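Local atomic coordinates of STU0660 (Streptococcus thermophilus, PDB entry 3ZTH), a protein that binds magnesium ions, probably binds DNA, and takes part in CRISPR-mediated bacterial immunity as a member of a group of large Csn2 proteins. Residues Thr21-Gln26 and Thr233-Pro238; Ser81-Leu86 and Lys204-Phe209; Ile210-Tyr215 and Ser239-Leu244. All coordinates share one frame; numbering follows the deposited sequence.

Overall arrangement
Strands 76-80, 199-204, 232-237, 20-24 and 254-257 lie side by side in that order and run parallel, consistent with a P-loop NTPase-like core. Interaction 1 pairs its central strands; interaction 2 joins the segments that follow strands 76-80 and 199-204; interaction 3 packs the start of helix 212-228 on the loop after strand 232-237. The centres of interactions 1 and 2 lie about 14 Å apart, and interaction 3 lies about 13 Å from each. Asp207 OD2 accepts Ser239 N at 2.7 Å, linking interactions 2 and 3. Gln26 and Asp240, from interactions 1 and 3, share a magnesium site, where Gln26 NE2 makes a weak 2.9 Å bond to Asp240 OD2.

Interaction 1: Thr21-Gln26 and Thr233-Pro238; sequences TQIVGQ and TFILFP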
ATOM      1  N   THR A  21      13.316  13.985 -38.140  1.00 30.50           N
ATOM      2  CA  THR A  21      13.027  15.381 -37.833  1.00 30.67           C
ATOM      3  C   THR A  21      14.052  15.954 -36.847  1.00 29.54           C
ATOM      4  O   THR A  21      14.413  15.298 -35.864  1.00 28.57           O
ATOM      5  CB  THR A  21      11.623  15.509 -37.199  1.00 30.63           C
ATOM      6  OG1 THR A  21      10.652  14.944 -38.083  1.00 30.87           O
ATOM      7  CG2 THR A  21      11.276  16.978 -36.929  1.00 31.42           C
ATOM      8  N   GLN A  22      14.510  17.176 -37.107  1.00 29.10           N
ATOM      9  CA  GLN A  22      15.481  17.837 -36.232  1.00 28.80           C
ATOM     10  C   GLN A  22      14.991  19.215 -35.791  1.00 29.46           C
ATOM     11  O   GLN A  22      14.655  20.069 -36.611  1.00 29.82           O
ATOM     12  CB  GLN A  22      16.833  17.970 -36.936  1.00 29.53           C
ATOM     13  CG  GLN A  22      17.458  16.633 -37.339  1.00 30.05           C
ATOM     14  CD  GLN A  22      18.753  16.801 -38.112  1.00 31.42           C
ATOM     15  OE1 GLN A  22      19.834  16.953 -37.531  1.00 31.44           O
ATOM     16  NE2 GLN A  22      18.649  16.789 -39.435  1.00 31.05           N
ATOM     17  N   ILE A  23      14.938  19.418 -34.482  1.00 29.28           N
ATOM     18  CA  ILE A  23      14.487  20.677 -33.918  1.00 28.85           C
ATOM     19  C   ILE A  23      15.706  21.386 -33.363  1.00 28.41           C
ATOM     20  O   ILE A  23      16.380  20.881 -32.469  1.00 29.57           O
ATOM     21  CB  ILE A  23      13.433  20.437 -32.812  1.00 29.16           C
ATOM     22  CG1 ILE A  23      12.155  19.888 -33.446  1.00 27.51           C
ATOM     23  CG2 ILE A  23      13.122  21.740 -32.073  1.00 30.47           C
ATOM     24  CD1 ILE A  23      11.112  19.474 -32.456  1.00 27.72           C
ATOM     25  N   VAL A  24      15.981  22.562 -33.910  1.00 27.04           N
ATOM     26  CA  VAL A  24      17.145  23.353 -33.528  1.00 27.57           C
ATOM     27  C   VAL A  24      16.720  24.798 -33.270  1.00 27.16           C
ATOM     28  O   VAL A  24      15.556  25.142 -33.457  1.00 27.94           O
ATOM     29  CB  VAL A  24      18.177  23.307 -34.670  1.00 29.09           C
ATOM     30  CG1 VAL A  24      19.273  24.278 -34.414  1.00 36.91           C
ATOM     31  CG2 VAL A  24      18.758  21.905 -34.797  1.00 29.17           C
ATOM     32  N   GLY A  25      17.646  25.648 -32.845  1.00 24.25           N
ATOM     33  CA  GLY A  25      17.276  27.029 -32.601  1.00 25.33           C
ATOM     34  C   GLY A  25      17.839  27.582 -31.309  1.00 25.58           C
ATOM     35  O   GLY A  25      18.274  26.831 -30.437  1.00 23.41           O
ATOM     36  N   GLN A  26      17.821  28.904 -31.179  1.00 27.71           N
ATOM     37  CA  GLN A  26      18.359  29.548 -29.994  1.00 28.87           C
ATOM     38  C   GLN A  26      17.328  29.734 -28.899  1.00 29.65           C
ATOM     39  O   GLN A  26      17.677  30.071 -27.775  1.00 29.47           O
ATOM     40  CB  GLN A  26      18.991  30.890 -30.367  1.00 29.63           C
ATOM     41  CG  GLN A  26      20.182  30.743 -31.298  1.00 31.79           C
ATOM     42  CD  GLN A  26      21.188  29.717 -30.780  1.00 35.44           C
ATOM     43  OE1 GLN A  26      21.853  29.943 -29.770  1.00 38.31           O
ATOM     44  NE2 GLN A  26      21.288  28.580 -31.465  1.00 32.64           N
ATOM     45  N   THR A 233       9.599   6.965 -37.063  1.00 33.20           N
ATOM     46  CA  THR A 233       9.844   8.403 -37.068  1.00 33.39           C
ATOM     47  C   THR A 233      10.731   8.832 -35.901  1.00 32.93           C
ATOM     48  O   THR A 233      10.513   8.445 -34.748  1.00 30.48           O
ATOM     49  CB  THR A 233       8.531   9.211 -36.996  1.00 33.28           C
ATOM     50  OG1 THR A 233       7.762   8.982 -38.182  1.00 35.86           O
ATOM     51  CG2 THR A 233       8.827  10.696 -36.886  1.00 34.53           C
ATOM     52  N   PHE A 234      11.736   9.637 -36.226  1.00 32.62           N
ATOM     53  CA  PHE A 234      12.676  10.157 -35.242  1.00 32.35           C
ATOM     54  C   PHE A 234      12.560  11.687 -35.116  1.00 31.15           C
ATOM     55  O   PHE A 234      12.432  12.395 -36.116  1.00 29.86           O
ATOM     56  CB  PHE A 234      14.107   9.808 -35.666  1.00 31.48           C
ATOM     57  CG  PHE A 234      14.557   8.433 -35.260  1.00 31.24           C
ATOM     58  CD1 PHE A 234      14.991   8.185 -33.966  1.00 32.18           C
ATOM     59  CD2 PHE A 234      14.600   7.395 -36.189  1.00 30.21           C
ATOM     60  CE1 PHE A 234      15.469   6.916 -33.602  1.00 31.83           C
ATOM     61  CE2 PHE A 234      15.072   6.129 -35.837  1.00 27.50           C
ATOM     62  CZ  PHE A 234      15.505   5.892 -34.548  1.00 30.00           C
ATOM     63  N   ILE A 235      12.583  12.185 -33.882  1.00 30.96           N
ATOM     64  CA  ILE A 235      12.562  13.626 -33.626  1.00 29.52           C
ATOM     65  C   ILE A 235      13.768  13.890 -32.728  1.00 28.37           C
ATOM     66  O   ILE A 235      13.792  13.448 -31.578  1.00 27.20           O
ATOM     67  CB  ILE A 235      11.313  14.095 -32.874  1.00 29.73           C
ATOM     68  CG1 ILE A 235      10.080  13.997 -33.764  1.00 31.98           C
ATOM     69  CG2 ILE A 235      11.480  15.560 -32.470  1.00 33.25           C
ATOM     70  CD1 ILE A 235       8.792  14.483 -33.077  1.00 30.45           C
ATOM     71  N   LEU A 236      14.762  14.595 -33.265  1.00 27.20           N
ATOM     72  CA  LEU A 236      15.990  14.917 -32.542  1.00 26.04           C
ATOM     73  C   LEU A 236      16.070  16.406 -32.176  1.00 27.57           C
ATOM     74  O   LEU A 236      15.471  17.247 -32.842  1.00 28.34           O
ATOM     75  CB  LEU A 236      17.205  14.552 -33.406  1.00 23.45           C
ATOM     76  CG  LEU A 236      17.179  13.202 -34.152  1.00 26.53           C
ATOM     77  CD1 LEU A 236      18.377  13.110 -35.091  1.00 22.51           C
ATOM     78  CD2 LEU A 236      17.190  12.044 -33.173  1.00 20.52           C
ATOM     79  N   PHE A 237      16.805  16.715 -31.111  1.00 27.61           N
ATOM     80  CA  PHE A 237      17.021  18.092 -30.658  1.00 28.14           C
ATOM     81  C   PHE A 237      18.536  18.284 -30.624  1.00 29.77           C
ATOM     82  O   PHE A 237      19.162  18.204 -29.560  1.00 29.85           O
ATOM     83  CB  PHE A 237      16.451  18.299 -29.253  1.00 27.00           C
ATOM     84  CG  PHE A 237      14.954  18.275 -29.195  1.00 26.40           C
ATOM     85  CD1 PHE A 237      14.266  17.063 -29.175  1.00 26.51           C
ATOM     86  CD2 PHE A 237      14.231  19.460 -29.160  1.00 26.27           C
ATOM     87  CE1 PHE A 237      12.881  17.030 -29.120  1.00 24.73           C
ATOM     88  CE2 PHE A 237      12.844  19.442 -29.102  1.00 28.36           C
ATOM     89  CZ  PHE A 237      12.164  18.220 -29.082  1.00 28.10           C
ATOM     90  N   PRO A 238      19.148  18.520 -31.794  1.00 31.16           N
ATOM     91  CA  PRO A 238      20.600  18.714 -31.902  1.00 31.75           C
ATOM     92  C   PRO A 238      21.121  19.964 -31.218  1.00 33.57           C
ATOM     93  O   PRO A 238      20.398  20.948 -31.063  1.00 34.59           O
ATOM     94  CB  PRO A 238      20.840  18.771 -33.409  1.00 28.59           C
ATOM     95  CG  PRO A 238      19.687  18.019 -33.984  1.00 31.50           C
ATOM     96  CD  PRO A 238      18.528  18.473 -33.129  1.00 30.33           C
TER
HETATM   97  O   HOH W   1      17.816  21.673 -30.335  1.00 13.92           O
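Ile23 and Phe237 run alongside one another in the same sense, from neighbouring parallel strands to one face of the sheet. The delta methyl of Ile23 reaches the far end of the ring, with CD1 3.8 Å from Phe237 CZ, an oblique approach. The CG1 branch of Ile23 stands anti to the carbonyl carbon (chi1 -68°), which carries CD1 back along the strand until it also meets Ile235 CG2 at 3.9 Å. One branched side chain thus fills the angle between two residues of the partner strand. Thr21 lies beside Ile235 on this face, and its hydroxyl is engaged by Gly18 N.

On the other face Gln22 pairs with Leu236, whose side chain packs under helix 212-228. Pro238 crosses Gln22 and Val24 at about a right angle, its ring resting on the valine with CD 3.8 Å from Val24 CG2. Gln22 OE1 meets the proline ring at CG, while NE2 of the same amide donates to Lys245 O.

Three nearly straight backbone bonds stitch the strands: Thr21 N to Phe234 O at 2.7 Å, Leu236 N to Thr21 O at 2.7 Å and Ile23 N to Leu236 O at 2.8 Å. The next donor in this parallel pattern would be the nitrogen of residue 238, but proline has no N-H. A water takes over, donating to Ile23 O at 2.7 Å and to Pro238 O at 2.8 Å. The chemistry therefore implies that regular pairing stops at the proline, where the two chains can part toward Gln26 and Asp240 of the magnesium site while the carbonyl of Ile23 keeps a donor.

Interaction 2: Ser81-Leu86 and Lys204-Phe209; sequences SSFKDL and KNIDGF
Ser81 meets Lys204 and Asn205 through hydrogen bonds at both its side chain and its backbone. Lys204 NZ donates to Ser81 OG at 2.9 Å. The lysine reaches it because CG sits between the backbone N and the carbonyl carbon (chi1 85°) and the chain bends at its last torsion, bringing the ammonium back to the serine; Trp35 adds a cation-pi contact. The amide of Asn205 holds the other end: ND2 donates to Ser81 O at 2.8 Å, a bent bond that lies in the plane of that carbonyl and on a lone pair, though the oxygen is tilted from the amide plane. Asparagine suits this position, since its backbone has a positive phi of 75°, which this residue tolerates well.

Bonds within residues 81-86 shape the serine side. Asp85 OD2 accepts Ser81 N at 3.0 Å through its anti lone pair, and Ser82 OG caps the helix beginning at Phe83 by accepting Asp85 N at 3.2 Å.

A second group of contacts is apolar. Ile206 CD1 stands over one face of the Phe83 ring, 4.3 Å from its centroid, as a CH-pi contact. Phe83 and Phe209 pass each other head to tail, their planes 42° apart, with Phe83 CE2 3.4 Å from Phe209 CD2. Tyr32 of the second subunit joins both rings, edge-to-face with Phe83.

Ser81 OG is also bonded to Asp79, so the hydroxyl lies between an ammonium and a carboxylate that probably balance each other's charge. The chemistry implies hydrogen bonds that probably tie together the chain leaving strands 76-80 and 199-204, with an aromatic cluster beside them completed at the subunit interface.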
ATOM      1  N   SER A  81      15.725  10.883 -23.211  1.00 30.57           N
ATOM      2  CA  SER A  81      16.338  12.150 -22.840  1.00 31.75           C
ATOM      3  C   SER A  81      17.530  11.934 -21.929  1.00 31.99           C
ATOM      4  O   SER A  81      18.113  12.890 -21.430  1.00 35.31           O
ATOM      5  CB  SER A  81      15.313  13.061 -22.162  1.00 30.36           C
ATOM      6  OG  SER A  81      14.362  13.523 -23.113  1.00 34.38           O
ATOM      7  N   SER A  82      17.886  10.671 -21.722  1.00 30.86           N
ATOM      8  CA  SER A  82      19.036  10.312 -20.897  1.00 32.53           C
ATOM      9  C   SER A  82      19.378   8.854 -21.151  1.00 34.05           C
ATOM     10  O   SER A  82      18.539   8.090 -21.640  1.00 34.00           O
ATOM     11  CB  SER A  82      18.721  10.477 -19.414  1.00 30.27           C
ATOM     12  OG  SER A  82      17.911   9.405 -18.961  1.00 31.50           O
ATOM     13  N   PHE A  83      20.603   8.458 -20.824  1.00 34.52           N
ATOM     14  CA  PHE A  83      20.963   7.064 -21.012  1.00 37.19           C
ATOM     15  C   PHE A  83      20.165   6.171 -20.052  1.00 38.12           C
ATOM     16  O   PHE A  83      20.002   4.968 -20.290  1.00 38.08           O
ATOM     17  CB  PHE A  83      22.462   6.863 -20.820  1.00 37.29           C
ATOM     18  CG  PHE A  83      23.277   7.280 -22.007  1.00 39.32           C
ATOM     19  CD1 PHE A  83      22.967   6.798 -23.279  1.00 40.32           C
ATOM     20  CD2 PHE A  83      24.345   8.152 -21.866  1.00 39.16           C
ATOM     21  CE1 PHE A  83      23.709   7.182 -24.390  1.00 40.56           C
ATOM     22  CE2 PHE A  83      25.095   8.542 -22.976  1.00 42.24           C
ATOM     23  CZ  PHE A  83      24.776   8.057 -24.239  1.00 41.03           C
ATOM     24  N   LYS A  84      19.648   6.758 -18.978  1.00 37.78           N
ATOM     25  CA  LYS A  84      18.868   5.975 -18.033  1.00 38.27           C
ATOM     26  C   LYS A  84      17.576   5.534 -18.710  1.00 37.75           C
ATOM     27  O   LYS A  84      17.099   4.423 -18.478  1.00 37.38           O
ATOM     28  CB  LYS A  84      18.548   6.787 -16.779  1.00 40.14           C
ATOM     29  CG  LYS A  84      17.709   6.017 -15.765  1.00 43.92           C
ATOM     30  CD  LYS A  84      17.194   6.920 -14.654  1.00 49.06           C
ATOM     31  CE  LYS A  84      16.229   6.176 -13.732  1.00 52.42           C
ATOM     32  NZ  LYS A  84      15.632   7.073 -12.690  1.00 54.77           N
ATOM     33  N   ASP A  85      17.010   6.400 -19.548  1.00 36.66           N
ATOM     34  CA  ASP A  85      15.781   6.048 -20.252  1.00 37.94           C
ATOM     35  C   ASP A  85      16.066   4.896 -21.207  1.00 38.37           C
ATOM     36  O   ASP A  85      15.223   4.021 -21.430  1.00 37.32           O
ATOM     37  CB  ASP A  85      15.240   7.231 -21.058  1.00 38.36           C
ATOM     38  CG  ASP A  85      14.794   8.373 -20.187  1.00 39.18           C
ATOM     39  OD1 ASP A  85      14.359   8.106 -19.048  1.00 41.32           O
ATOM     40  OD2 ASP A  85      14.861   9.532 -20.648  1.00 38.54           O
ATOM     41  N   LEU A  86      17.267   4.908 -21.773  1.00 38.10           N
ATOM     42  CA  LEU A  86      17.673   3.875 -22.698  1.00 39.02           C
ATOM     43  C   LEU A  86      17.781   2.525 -21.971  1.00 40.38           C
ATOM     44  O   LEU A  86      17.254   1.510 -22.444  1.00 40.31           O
ATOM     45  CB  LEU A  86      18.990   4.274 -23.352  1.00 38.77           C
ATOM     46  CG  LEU A  86      19.348   3.489 -24.615  1.00 40.85           C
ATOM     47  CD1 LEU A  86      20.178   4.373 -25.539  1.00 40.97           C
ATOM     48  CD2 LEU A  86      20.084   2.204 -24.239  1.00 38.18           C
ATOM     49  N   LYS A 204      16.958  13.584 -27.111  1.00 37.99           N
ATOM     50  CA  LYS A 204      17.595  14.847 -26.783  1.00 38.75           C
ATOM     51  C   LYS A 204      18.602  14.631 -25.663  1.00 37.92           C
ATOM     52  O   LYS A 204      18.558  13.614 -24.982  1.00 36.64           O
ATOM     53  CB  LYS A 204      16.554  15.908 -26.392  1.00 41.09           C
ATOM     54  CG  LYS A 204      16.111  15.916 -24.944  1.00 41.90           C
ATOM     55  CD  LYS A 204      15.208  17.128 -24.686  1.00 41.56           C
ATOM     56  CE  LYS A 204      14.979  17.379 -23.186  1.00 41.28           C
ATOM     57  NZ  LYS A 204      14.200  16.308 -22.507  1.00 35.10           N
ATOM     58  N   ASN A 205      19.523  15.576 -25.507  1.00 39.84           N
ATOM     59  CA  ASN A 205      20.564  15.523 -24.477  1.00 42.03           C
ATOM     60  C   ASN A 205      21.694  14.550 -24.756  1.00 42.40           C
ATOM     61  O   ASN A 205      22.629  14.469 -23.984  1.00 45.59           O
ATOM     62  CB  ASN A 205      19.967  15.166 -23.116  1.00 44.19           C
ATOM     63  CG  ASN A 205      18.859  16.096 -22.710  1.00 45.09           C
ATOM     64  OD1 ASN A 205      19.042  17.311 -22.668  1.00 47.02           O
ATOM     65  ND2 ASN A 205      17.696  15.534 -22.402  1.00 44.52           N
ATOM     66  N   ILE A 206      21.621  13.812 -25.850  1.00 44.83           N
ATOM     67  CA  ILE A 206      22.664  12.844 -26.162  1.00 45.14           C
ATOM     68  C   ILE A 206      23.909  13.429 -26.829  1.00 44.57           C
ATOM     69  O   ILE A 206      25.021  12.948 -26.595  1.00 44.36           O
ATOM     70  CB  ILE A 206      22.095  11.713 -27.037  1.00 47.81           C
ATOM     71  CG1 ILE A 206      21.001  10.986 -26.259  1.00 48.57           C
ATOM     72  CG2 ILE A 206      23.190  10.737 -27.428  1.00 51.61           C
ATOM     73  CD1 ILE A 206      21.428  10.588 -24.846  1.00 49.96           C
ATOM     74  N   ASP A 207      23.729  14.457 -27.654  1.00 43.04           N
ATOM     75  CA  ASP A 207      24.855  15.093 -28.334  1.00 43.56           C
ATOM     76  C   ASP A 207      26.018  15.383 -27.399  1.00 44.08           C
ATOM     77  O   ASP A 207      27.181  15.236 -27.774  1.00 46.05           O
ATOM     78  CB  ASP A 207      24.445  16.424 -28.964  1.00 43.72           C
ATOM     79  CG  ASP A 207      23.519  16.252 -30.121  1.00 46.05           C
ATOM     80  OD1 ASP A 207      23.434  15.119 -30.639  1.00 48.71           O
ATOM     81  OD2 ASP A 207      22.886  17.249 -30.525  1.00 45.70           O
ATOM     82  N   GLY A 208      25.704  15.818 -26.186  1.00 41.76           N
ATOM     83  CA  GLY A 208      26.756  16.153 -25.252  1.00 40.12           C
ATOM     84  C   GLY A 208      27.530  14.973 -24.718  1.00 40.14           C
ATOM     85  O   GLY A 208      28.643  15.146 -24.226  1.00 41.20           O
ATOM     86  N   PHE A 209      26.964  13.775 -24.829  1.00 39.56           N
ATOM     87  CA  PHE A 209      27.615  12.585 -24.295  1.00 38.64           C
ATOM     88  C   PHE A 209      28.498  11.790 -25.252  1.00 36.40           C
ATOM     89  O   PHE A 209      29.162  10.848 -24.835  1.00 35.94           O
ATOM     90  CB  PHE A 209      26.566  11.664 -23.673  1.00 41.13           C
ATOM     91  CG  PHE A 209      25.595  12.377 -22.768  1.00 43.65           C
ATOM     92  CD1 PHE A 209      25.977  13.536 -22.084  1.00 43.71           C
ATOM     93  CD2 PHE A 209      24.304  11.872 -22.572  1.00 43.45           C
ATOM     94  CE1 PHE A 209      25.090  14.182 -21.217  1.00 44.41           C
ATOM     95  CE2 PHE A 209      23.407  12.507 -21.707  1.00 44.18           C
ATOM     96  CZ  PHE A 209      23.799  13.666 -21.026  1.00 45.04           C
TER

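Interaction 3: Ile210-Tyr215 and Ser239-Leu244; sequences ISEESY and SDQGYL. With MG (magnesium ion), chain C.
Tyr243 drives its ring edge against the face of Tyr215 while its hydroxyl grips the backbone just ahead of the same helix. The two ring planes stand 83° apart with centroids 5.1 Å from each other, a T-shaped pair in which Tyr243 CD2 lies 3.3 Å from Tyr215 CG, toward the rim of the ring. Tyr215 has CG anti to its own nitrogen (chi1 -172°), which turns its face to the incoming edge. Beyond the ring, Tyr243 OH donates to Ile210 O at 2.6 Å, in the carbonyl plane; Asn28 of the second subunit donates to the same oxygen. A phenol suits the place because it combines a flat wedge with a polar end.

Glu212, in the first turn of the helix capped by Ser211, crosses Tyr243 at about a right angle. Glu212 CG lies over that ring and also comes within 3.2 Å of Gly242 O, while the carboxylate runs on past Gly242 CA. Glycine fits here: it has a positive phi and no side chain to obstruct that carboxylate.

Two waters bridge the segments. One donates to Glu212 O at 2.7 Å and also to Gly242 O; the other accepts from Tyr215 OH at 2.8 Å and donates to Tyr243 O.

At the far side of the loop Asp240 OD2 binds magnesium at 2.4 Å, with three waters and Gln26 completing the modelled site. Glu212 also binds magnesium in this protein, although no ion is bound to it in this chain. The chemistry implies that the tyrosine pair and the water bridges hold the loop against the helix start and probably help to position the loop that carries Asp240, while Glu212 is held at the subunit interface.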
ATOM      1  N   ILE A 210      28.514  12.155 -26.527  1.00 34.09           N
ATOM      2  CA  ILE A 210      29.364  11.454 -27.476  1.00 32.56           C
ATOM      3  C   ILE A 210      30.007  12.432 -28.436  1.00 32.95           C
ATOM      4  O   ILE A 210      29.486  13.520 -28.664  1.00 31.76           O
ATOM      5  CB  ILE A 210      28.587  10.389 -28.284  1.00 31.31           C
ATOM      6  CG1 ILE A 210      27.468  11.038 -29.094  1.00 29.85           C
ATOM      7  CG2 ILE A 210      27.994   9.356 -27.336  1.00 31.33           C
ATOM      8  CD1 ILE A 210      26.703  10.031 -29.924  1.00 28.11           C
ATOM      9  N   SER A 211      31.148  12.039 -28.990  1.00 34.73           N
ATOM     10  CA  SER A 211      31.885  12.880 -29.928  1.00 35.77           C
ATOM     11  C   SER A 211      31.112  13.085 -31.223  1.00 34.71           C
ATOM     12  O   SER A 211      30.111  12.412 -31.478  1.00 34.08           O
ATOM     13  CB  SER A 211      33.235  12.240 -30.260  1.00 37.73           C
ATOM     14  OG  SER A 211      33.068  11.069 -31.048  1.00 38.99           O
ATOM     15  N   GLU A 212      31.580  14.016 -32.040  1.00 35.28           N
ATOM     16  CA  GLU A 212      30.931  14.269 -33.317  1.00 38.79           C
ATOM     17  C   GLU A 212      31.085  13.035 -34.211  1.00 39.66           C
ATOM     18  O   GLU A 212      30.196  12.717 -34.993  1.00 40.28           O
ATOM     19  CB  GLU A 212      31.540  15.511 -33.984  1.00 40.08           C
ATOM     20  CG  GLU A 212      30.922  16.828 -33.507  1.00 41.41           C
ATOM     21  CD  GLU A 212      31.722  18.054 -33.920  1.00 42.48           C
ATOM     22  OE1 GLU A 212      32.168  18.119 -35.089  1.00 41.41           O
ATOM     23  OE2 GLU A 212      31.895  18.959 -33.074  1.00 42.66           O
ATOM     24  N   GLU A 213      32.207  12.331 -34.082  1.00 40.78           N
ATOM     25  CA  GLU A 213      32.445  11.132 -34.881  1.00 42.34           C
ATOM     26  C   GLU A 213      31.472  10.007 -34.523  1.00 41.05           C
ATOM     27  O   GLU A 213      30.909   9.356 -35.410  1.00 40.35           O
ATOM     28  CB  GLU A 213      33.872  10.626 -34.685  1.00 45.85           C
ATOM     29  CG  GLU A 213      34.964  11.524 -35.239  1.00 53.97           C
ATOM     30  CD  GLU A 213      35.006  12.888 -34.570  1.00 58.87           C
ATOM     31  OE1 GLU A 213      34.868  12.952 -33.325  1.00 57.75           O
ATOM     32  OE2 GLU A 213      35.192  13.893 -35.298  1.00 63.07           O
ATOM     33  N   SER A 214      31.285   9.764 -33.229  1.00 38.53           N
ATOM     34  CA  SER A 214      30.371   8.709 -32.805  1.00 37.85           C
ATOM     35  C   SER A 214      28.953   9.027 -33.254  1.00 35.95           C
ATOM     36  O   SER A 214      28.240   8.159 -33.762  1.00 35.71           O
ATOM     37  CB  SER A 214      30.401   8.534 -31.279  1.00 38.60           C
ATOM     38  OG  SER A 214      31.579   7.864 -30.852  1.00 38.92           O
ATOM     39  N   TYR A 215      28.551  10.280 -33.084  1.00 33.57           N
ATOM     40  CA  TYR A 215      27.213  10.686 -33.464  1.00 32.21           C
ATOM     41  C   TYR A 215      26.922  10.364 -34.933  1.00 32.83           C
ATOM     42  O   TYR A 215      25.827   9.918 -35.285  1.00 32.38           O
ATOM     43  CB  TYR A 215      27.019  12.174 -33.193  1.00 29.91           C
ATOM     44  CG  TYR A 215      25.590  12.591 -33.399  1.00 30.36           C
ATOM     45  CD1 TYR A 215      24.662  12.480 -32.364  1.00 28.04           C
ATOM     46  CD2 TYR A 215      25.138  13.021 -34.648  1.00 29.42           C
ATOM     47  CE1 TYR A 215      23.329  12.781 -32.563  1.00 28.41           C
ATOM     48  CE2 TYR A 215      23.797  13.328 -34.857  1.00 29.29           C
ATOM     49  CZ  TYR A 215      22.900  13.205 -33.808  1.00 28.59           C
ATOM     50  OH  TYR A 215      21.575  13.517 -33.993  1.00 29.07           O
ATOM     51  N   SER A 239      22.387  19.908 -30.817  1.00 35.75           N
ATOM     52  CA  SER A 239      23.068  21.033 -30.180  1.00 37.53           C
ATOM     53  C   SER A 239      23.310  22.068 -31.273  1.00 37.54           C
ATOM     54  O   SER A 239      23.082  21.804 -32.451  1.00 35.77           O
ATOM     55  CB  SER A 239      24.420  20.595 -29.623  1.00 36.80           C
ATOM     56  OG  SER A 239      24.310  19.359 -28.947  1.00 40.52           O
ATOM     57  N   ASP A 240      23.803  23.235 -30.886  1.00 38.39           N
ATOM     58  CA  ASP A 240      24.060  24.294 -31.851  1.00 37.90           C
ATOM     59  C   ASP A 240      25.203  24.023 -32.829  1.00 38.68           C
ATOM     60  O   ASP A 240      25.223  24.587 -33.929  1.00 37.28           O
ATOM     61  CB  ASP A 240      24.343  25.602 -31.116  1.00 38.80           C
ATOM     62  CG  ASP A 240      23.125  26.146 -30.404  1.00 40.82           C
ATOM     63  OD1 ASP A 240      22.058  25.497 -30.446  1.00 37.60           O
ATOM     64  OD2 ASP A 240      23.244  27.233 -29.799  1.00 44.56           O
ATOM     65  N   GLN A 241      26.154  23.170 -32.455  1.00 37.21           N
ATOM     66  CA  GLN A 241      27.277  22.933 -33.349  1.00 36.16           C
ATOM     67  C   GLN A 241      27.784  21.503 -33.486  1.00 33.79           C
ATOM     68  O   GLN A 241      27.924  20.781 -32.511  1.00 32.73           O
ATOM     69  CB  GLN A 241      28.435  23.860 -32.946  1.00 37.52           C
ATOM     70  CG  GLN A 241      29.672  23.768 -33.838  1.00 45.04           C
ATOM     71  CD  GLN A 241      30.645  22.665 -33.409  1.00 50.24           C
ATOM     72  OE1 GLN A 241      31.373  22.102 -34.238  1.00 50.24           O
ATOM     73  NE2 GLN A 241      30.670  22.366 -32.109  1.00 51.79           N
ATOM     74  N   GLY A 242      28.047  21.106 -34.725  1.00 34.72           N
ATOM     75  CA  GLY A 242      28.585  19.782 -34.989  1.00 34.27           C
ATOM     76  C   GLY A 242      27.706  18.542 -34.952  1.00 34.09           C
ATOM     77  O   GLY A 242      28.243  17.441 -35.070  1.00 34.28           O
ATOM     78  N   TYR A 243      26.388  18.689 -34.802  1.00 32.68           N
ATOM     79  CA  TYR A 243      25.505  17.520 -34.761  1.00 32.13           C
ATOM     80  C   TYR A 243      24.354  17.514 -35.768  1.00 32.71           C
ATOM     81  O   TYR A 243      23.909  16.454 -36.209  1.00 29.93           O
ATOM     82  CB  TYR A 243      24.963  17.322 -33.345  1.00 31.23           C
ATOM     83  CG  TYR A 243      26.056  16.914 -32.386  1.00 31.81           C
ATOM     84  CD1 TYR A 243      26.879  17.868 -31.787  1.00 31.20           C
ATOM     85  CD2 TYR A 243      26.329  15.570 -32.153  1.00 30.23           C
ATOM     86  CE1 TYR A 243      27.943  17.492 -30.990  1.00 31.81           C
ATOM     87  CE2 TYR A 243      27.391  15.180 -31.359  1.00 30.79           C
ATOM     88  CZ  TYR A 243      28.196  16.143 -30.780  1.00 32.28           C
ATOM     89  OH  TYR A 243      29.255  15.759 -29.988  1.00 32.90           O
ATOM     90  N   LEU A 244      23.875  18.698 -36.129  1.00 32.60           N
ATOM     91  CA  LEU A 244      22.794  18.814 -37.097  1.00 32.74           C
ATOM     92  C   LEU A 244      23.255  18.255 -38.449  1.00 32.79           C
ATOM     93  O   LEU A 244      24.309  18.634 -38.952  1.00 33.87           O
ATOM     94  CB  LEU A 244      22.407  20.283 -37.252  1.00 31.76           C
ATOM     95  CG  LEU A 244      21.295  20.626 -38.237  1.00 31.60           C
ATOM     96  CD1 LEU A 244      19.985  19.980 -37.780  1.00 30.71           C
ATOM     97  CD2 LEU A 244      21.165  22.147 -38.334  1.00 29.15           C
TER
HETATM   98 MG    MG C1349      22.233  28.186 -27.812  1.00 38.65          MG
HETATM   99  O   HOH W   2      28.438  14.597 -35.841  1.00 29.90           O
HETATM  100  O   HOH W   3      21.597  15.582 -35.819  1.00 23.81           O
HETATM  101  O   HOH W   4      21.390  29.251 -25.833  1.00 75.15           O
HETATM  102  O   HOH W   5      20.266  27.071 -28.815  1.00 43.68           O
HETATM  103  O   HOH W   6      24.397  29.325 -28.053  1.00 29.82           O